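Local coordinates for protein nucleoside-diphosphate-sugar pyrophosphorylase (Vibrio cholerae, PDB 4EVW) that probably transfers a nucleotidyl group from a nucleoside triphosphate to a sugar phosphate, forming a nucleoside-diphosphate sugar and releasing pyrophosphate, at residues Thr90-Leu95 and Asp182-Tyr187; Ile109-Ile114 and Tyr175-Lys180. The protein carries 1 engineered substitution. One frame throughout, in Å; residues are numbered along the deposited sequence.

Contacts 1 and 2 are neighbouring layers, helices on sheet, consistent with the Rossmann-like nucleotidyltransferase fold expected of a sugar-nucleotide pyrophosphorylase. Contact 2 pairs antiparallel strands within the sheet; contact 1 joins the helices that precede and follow those strands, helix 87-100 running on to strand 109-111 and strand 174-177 on to helix 180-191. The contacts lie about 10 Å apart, centre to centre, and the layers touch directly: Y183 CD1 lies 3.6 Å from F177 CZ, and V91 CG2 lies 3.9 Å from V111 CG1. A bound magnesium ion is about 12 Å from the side chain of Y187, too far for this side chain to ligate it.

Contact 1. Residues Thr90-Leu95 and Asp182-Tyr187; sequences TVTLGL and DYLEAY
Two helices that cover the same face of the central sheet, 87-100 and 180-191, meet here with their short axes 10.7 Å apart at 126°, and T92 and V91 of the first settle against two tyrosines of the second. T92 lies over one face of the Y187 ring: its OG1 sits 3.1 Å above the ring plane, over the centre, and its CB makes a CH-pi contact 4.0 Å from the Y187 centroid, only 7° off the ring normal. The same OG1 meets Y183 quite differently, at the ring edge, 3.4 Å from Y183 CE2. V91 CG1 meets the hydroxyl end of Y183 obliquely, 3.5 Å from Y183 CZ. At the other end L95 CD1 touches L184 CD2 at 4.0 Å, and L184 CD2 reaches T92 CG2 as well. With no hydrogen bond between the two six-residue segments, the interface rests on the CH-pi contact and on methyl groups packed against rings and each other, and so is chiefly apolar. T92 OG1, turned beside its own backbone N (chi1 -65°), and Y183 OH both bond instead to the carbonyl oxygen of A88, one turn before T92, which satisfies these two hydroxyls within the buried interface.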
loop_
_atom_site.group_PDB
_atom_site.type_symbol
_atom_site.label_atom_id
_atom_site.label_comp_id
_atom_site.label_asym_id
_atom_site.label_seq_id
_atom_site.Cartn_x
_atom_site.Cartn_y
_atom_site.Cartn_z
ATOM N N THR A 90 -6.810 5.088 6.158
ATOM C CA THR A 90 -7.246 5.467 4.817
ATOM C C THR A 90 -7.920 4.278 4.140
ATOM O O THR A 90 -9.009 4.407 3.572
ATOM C CB THR A 90 -6.055 5.934 3.969
ATOM O OG1 THR A 90 -5.454 7.076 4.598
ATOM C CG2 THR A 90 -6.511 6.308 2.556
ATOM N N VAL A 91 -7.275 3.118 4.204
ATOM C CA VAL A 91 -7.831 1.912 3.604
ATOM C C VAL A 91 -9.186 1.560 4.220
ATOM O O VAL A 91 -10.151 1.296 3.500
ATOM C CB VAL A 91 -6.857 0.729 3.766
ATOM C CG1 VAL A 91 -7.557 -0.581 3.413
ATOM C CG2 VAL A 91 -5.630 0.944 2.856
ATOM N N THR A 92 -9.270 1.566 5.549
ATOM C CA THR A 92 -10.537 1.247 6.210
ATOM C C THR A 92 -11.653 2.217 5.807
ATOM O O THR A 92 -12.770 1.796 5.500
ATOM C CB THR A 92 -10.373 1.253 7.749
ATOM O OG1 THR A 92 -9.486 0.192 8.132
ATOM C CG2 THR A 92 -11.721 1.056 8.437
ATOM N N LEU A 93 -11.362 3.513 5.801
ATOM C CA LEU A 93 -12.370 4.503 5.423
ATOM C C LEU A 93 -12.741 4.368 3.942
ATOM O O LEU A 93 -13.889 4.600 3.556
ATOM C CB LEU A 93 -11.866 5.918 5.726
ATOM C CG LEU A 93 -11.720 6.241 7.216
ATOM C CD1 LEU A 93 -11.239 7.682 7.388
ATOM C CD2 LEU A 93 -13.060 6.043 7.913
ATOM N N GLY A 94 -11.767 3.984 3.120
ATOM C CA GLY A 94 -12.026 3.796 1.699
ATOM C C GLY A 94 -12.940 2.605 1.450
ATOM O O GLY A 94 -13.831 2.657 0.599
ATOM N N LEU A 95 -12.722 1.520 2.189
ATOM C CA LEU A 95 -13.554 0.333 2.039
ATOM C C LEU A 95 -14.960 0.626 2.541
ATOM O O LEU A 95 -15.942 0.112 2.008
ATOM C CB LEU A 95 -12.955 -0.845 2.808
ATOM C CG LEU A 95 -11.662 -1.388 2.194
ATOM C CD1 LEU A 95 -11.034 -2.382 3.150
ATOM C CD2 LEU A 95 -11.966 -2.050 0.841
ATOM N N ASP A 182 -10.712 -9.982 6.968
ATOM C CA ASP A 182 -9.587 -10.193 7.879
ATOM C C ASP A 182 -8.852 -8.874 8.088
ATOM O O ASP A 182 -8.391 -8.574 9.192
ATOM C CB ASP A 182 -8.612 -11.242 7.333
ATOM C CG ASP A 182 -9.198 -12.642 7.334
ATOM O OD1 ASP A 182 -10.088 -12.919 8.165
ATOM O OD2 ASP A 182 -8.757 -13.468 6.511
ATOM N N TYR A 183 -8.729 -8.087 7.024
ATOM C CA TYR A 183 -8.086 -6.785 7.142
ATOM C C TYR A 183 -8.880 -5.919 8.115
ATOM O O TYR A 183 -8.319 -5.317 9.028
ATOM C CB TYR A 183 -8.044 -6.051 5.797
ATOM C CG TYR A 183 -7.508 -4.646 5.949
ATOM C CD1 TYR A 183 -6.137 -4.395 5.889
ATOM C CD2 TYR A 183 -8.363 -3.578 6.243
ATOM C CE1 TYR A 183 -5.625 -3.119 6.130
ATOM C CE2 TYR A 183 -7.860 -2.301 6.487
ATOM C CZ TYR A 183 -6.492 -2.079 6.429
ATOM O OH TYR A 183 -5.980 -0.832 6.700
ATOM N N LEU A 184 -10.193 -5.842 7.906
ATOM C CA LEU A 184 -11.030 -5.005 8.760
ATOM C C LEU A 184 -11.048 -5.460 10.217
ATOM O O LEU A 184 -11.090 -4.639 11.134
ATOM C CB LEU A 184 -12.452 -4.923 8.193
ATOM C CG LEU A 184 -12.542 -4.194 6.843
ATOM C CD1 LEU A 184 -13.965 -4.265 6.314
ATOM C CD2 LEU A 184 -12.102 -2.741 6.995
ATOM N N GLU A 185 -11.003 -6.768 10.437
ATOM C CA GLU A 185 -10.986 -7.291 11.799
ATOM C C GLU A 185 -9.650 -6.959 12.471
ATOM O O GLU A 185 -9.615 -6.583 13.641
ATOM C CB GLU A 185 -11.203 -8.801 11.783
ATOM C CG GLU A 185 -11.266 -9.424 13.161
ATOM C CD GLU A 185 -12.437 -8.923 13.990
ATOM O OE1 GLU A 185 -13.368 -8.308 13.425
ATOM O OE2 GLU A 185 -12.423 -9.156 15.218
ATOM N N ALA A 186 -8.547 -7.086 11.736
ATOM C CA ALA A 186 -7.241 -6.760 12.303
ATOM C C ALA A 186 -7.199 -5.272 12.648
ATOM O O ALA A 186 -6.648 -4.874 13.680
ATOM C CB ALA A 186 -6.141 -7.095 11.317
ATOM N N TYR A 187 -7.779 -4.453 11.778
ATOM C CA TYR A 187 -7.826 -3.013 11.998
ATOM C C TYR A 187 -8.603 -2.697 13.265
ATOM O O TYR A 187 -8.170 -1.898 14.093
ATOM C CB TYR A 187 -8.508 -2.303 10.833
ATOM C CG TYR A 187 -8.521 -0.803 11.014
ATOM C CD1 TYR A 187 -7.409 -0.035 10.671
ATOM C CD2 TYR A 187 -9.636 -0.155 11.542
ATOM C CE1 TYR A 187 -7.405 1.349 10.850
ATOM C CE2 TYR A 187 -9.646 1.226 11.728
ATOM C CZ TYR A 187 -8.530 1.971 11.374
ATOM O OH TYR A 187 -8.540 3.339 11.531
#

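Contact 2. Residues Ile109-Ile114 and Tyr175-Lys180; sequences ITVFNI and YHFNRK
I109 and F177 grip each other twice through their backbones, I109 N to F177 O and F177 N to I109 O, both at 2.9 Å. V111 and Y175 repeat the reciprocal pair, V111 N to Y175 O at 2.8 Å. Between them T110 and H176 form the non-hydrogen-bonded pair, their CA atoms 4.3 Å apart, and their side chains make the link instead: T110 OG1 and H176 ND1 share a 2.7 Å hydrogen bond at the imidazole edge. H176 CG stands anti to the backbone N (chi1 -177°), carrying the ring to the T110 side, and chi2 of 78° turns ND1 to OG1. This antiparallel pairing sits in the mixed central sheet, where 109-111 also runs parallel to strand 2-5 on its other edge. Side chains of I109, V111, Y175 and F177 share one face but pack less closely against one another there, the face being filled by helix side chains such as V91 and Y183: I109 CG1 to F177 CB is 4.0 Å, and V111 CG2 only grazes F177 CE1. Beyond V111 and F177 the two segments part. K180 CB brushes I109 CG2 while its NZ leads away to Y105 O, and at the solvent side R179 lies exposed at the N-cap of helix 180-191.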
loop_
_atom_site.group_PDB
_atom_site.type_symbol
_atom_site.label_atom_id
_atom_site.label_comp_id
_atom_site.label_asym_id
_atom_site.label_seq_id
_atom_site.Cartn_x
_atom_site.Cartn_y
_atom_site.Cartn_z
ATOM N N ILE A 109 -7.702 -8.102 -0.858
ATOM C CA ILE A 109 -7.293 -6.736 -1.108
ATOM C C ILE A 109 -5.779 -6.699 -1.077
ATOM O O ILE A 109 -5.130 -7.320 -0.231
ATOM C CB ILE A 109 -7.867 -5.696 -0.122
ATOM C CG1 ILE A 109 -7.494 -6.037 1.310
ATOM C CG2 ILE A 109 -9.381 -5.583 -0.302
ATOM C CD1 ILE A 109 -7.833 -4.902 2.254
ATOM N N THR A 110 -5.231 -5.983 -2.043
ATOM C CA THR A 110 -3.796 -5.830 -2.186
ATOM C C THR A 110 -3.528 -4.349 -2.042
ATOM O O THR A 110 -3.816 -3.570 -2.948
ATOM C CB THR A 110 -3.360 -6.317 -3.569
ATOM O OG1 THR A 110 -3.691 -7.703 -3.697
ATOM C CG2 THR A 110 -1.867 -6.136 -3.759
ATOM N N VAL A 111 -3.001 -3.954 -0.891
ATOM C CA VAL A 111 -2.724 -2.544 -0.643
ATOM C C VAL A 111 -1.356 -2.183 -1.179
ATOM O O VAL A 111 -0.381 -2.889 -0.949
ATOM C CB VAL A 111 -2.777 -2.223 0.861
ATOM C CG1 VAL A 111 -2.573 -0.724 1.086
ATOM C CG2 VAL A 111 -4.104 -2.685 1.432
ATOM N N PHE A 112 -1.286 -1.068 -1.892
ATOM C CA PHE A 112 -0.032 -0.630 -2.475
ATOM C C PHE A 112 0.014 0.887 -2.359
ATOM O O PHE A 112 -1.015 1.523 -2.166
ATOM C CB PHE A 112 -0.000 -1.046 -3.940
ATOM C CG PHE A 112 1.328 -0.854 -4.597
ATOM C CD1 PHE A 112 2.447 -1.547 -4.148
ATOM C CD2 PHE A 112 1.458 0.007 -5.677
ATOM C CE1 PHE A 112 3.683 -1.385 -4.775
ATOM C CE2 PHE A 112 2.685 0.179 -6.310
ATOM C CZ PHE A 112 3.798 -0.518 -5.860
ATOM N N ASN A 113 1.193 1.483 -2.469
ATOM C CA ASN A 113 1.237 2.929 -2.361
ATOM C C ASN A 113 1.755 3.576 -3.630
ATOM O O ASN A 113 2.529 2.987 -4.391
ATOM C CB ASN A 113 2.050 3.351 -1.140
ATOM C CG ASN A 113 3.504 3.016 -1.268
ATOM O OD1 ASN A 113 4.280 3.787 -1.828
ATOM N ND2 ASN A 113 3.889 1.854 -0.758
ATOM N N ILE A 114 1.314 4.803 -3.846
ATOM C CA ILE A 114 1.667 5.548 -5.035
ATOM C C ILE A 114 3.131 6.019 -5.075
ATOM O O ILE A 114 3.581 6.547 -6.091
ATOM C CB ILE A 114 0.668 6.730 -5.194
ATOM C CG1 ILE A 114 0.328 6.924 -6.668
ATOM C CG2 ILE A 114 1.214 7.989 -4.552
ATOM C CD1 ILE A 114 -0.354 5.719 -7.296
ATOM N N TYR A 175 1.037 -4.896 0.583
ATOM C CA TYR A 175 0.475 -5.730 1.635
ATOM C C TYR A 175 -0.769 -6.427 1.116
ATOM O O TYR A 175 -1.768 -5.776 0.809
ATOM C CB TYR A 175 0.085 -4.870 2.836
ATOM C CG TYR A 175 1.205 -4.008 3.349
ATOM C CD1 TYR A 175 1.246 -2.640 3.072
ATOM C CD2 TYR A 175 2.228 -4.558 4.116
ATOM C CE1 TYR A 175 2.283 -1.842 3.551
ATOM C CE2 TYR A 175 3.266 -3.775 4.597
ATOM C CZ TYR A 175 3.289 -2.421 4.314
ATOM O OH TYR A 175 4.314 -1.647 4.801
ATOM N N HIS A 176 -0.715 -7.748 1.037
ATOM C CA HIS A 176 -1.838 -8.513 0.529
ATOM C C HIS A 176 -2.597 -9.231 1.639
ATOM O O HIS A 176 -1.993 -9.758 2.577
ATOM C CB HIS A 176 -1.336 -9.540 -0.494
ATOM C CG HIS A 176 -2.430 -10.345 -1.126
ATOM N ND1 HIS A 176 -3.235 -9.850 -2.130
ATOM C CD2 HIS A 176 -2.853 -11.608 -0.891
ATOM C CE1 HIS A 176 -4.106 -10.778 -2.489
ATOM N NE2 HIS A 176 -3.897 -11.854 -1.752
ATOM N N PHE A 177 -3.924 -9.223 1.526
ATOM C CA PHE A 177 -4.810 -9.911 2.466
ATOM C C PHE A 177 -5.777 -10.732 1.622
ATOM O O PHE A 177 -6.425 -10.198 0.719
ATOM C CB PHE A 177 -5.605 -8.918 3.317
ATOM C CG PHE A 177 -4.745 -7.998 4.135
ATOM C CD1 PHE A 177 -4.139 -6.896 3.551
ATOM C CD2 PHE A 177 -4.531 -8.245 5.485
ATOM C CE1 PHE A 177 -3.327 -6.045 4.300
ATOM C CE2 PHE A 177 -3.721 -7.401 6.248
ATOM C CZ PHE A 177 -3.118 -6.298 5.652
ATOM N N ASN A 178 -5.880 -12.026 1.911
ATOM C CA ASN A 178 -6.768 -12.896 1.142
ATOM C C ASN A 178 -8.248 -12.535 1.301
ATOM O O ASN A 178 -9.041 -12.754 0.387
ATOM C CB ASN A 178 -6.546 -14.360 1.537
ATOM C CG ASN A 178 -7.255 -15.323 0.607
ATOM O OD1 ASN A 178 -7.122 -15.228 -0.615
ATOM N ND2 ASN A 178 -8.010 -16.255 1.177
ATOM N N ARG A 179 -8.615 -11.982 2.456
ATOM C CA ARG A 179 -10.005 -11.592 2.711
ATOM C C ARG A 179 -10.118 -10.183 3.278
ATOM O O ARG A 179 -9.451 -9.844 4.253
ATOM C CB ARG A 179 -10.671 -12.568 3.687
ATOM C CG ARG A 179 -10.829 -13.980 3.140
ATOM C CD ARG A 179 -11.651 -14.860 4.078
ATOM N NE ARG A 179 -12.065 -16.096 3.421
ATOM C CZ ARG A 179 -13.318 -16.385 3.083
ATOM N NH1 ARG A 179 -14.296 -15.527 3.344
ATOM N NH2 ARG A 179 -13.594 -17.530 2.472
ATOM N N LYS A 180 -10.972 -9.369 2.663
ATOM C CA LYS A 180 -11.185 -7.998 3.115
ATOM C C LYS A 180 -11.591 -8.026 4.584
ATOM O O LYS A 180 -11.148 -7.192 5.374
ATOM C CB LYS A 180 -12.299 -7.326 2.300
ATOM C CG LYS A 180 -12.597 -5.891 2.726
ATOM C CD LYS A 180 -13.918 -5.366 2.161
ATOM C CE LYS A 180 -15.121 -6.002 2.851
ATOM N NZ LYS A 180 -16.401 -5.392 2.386
#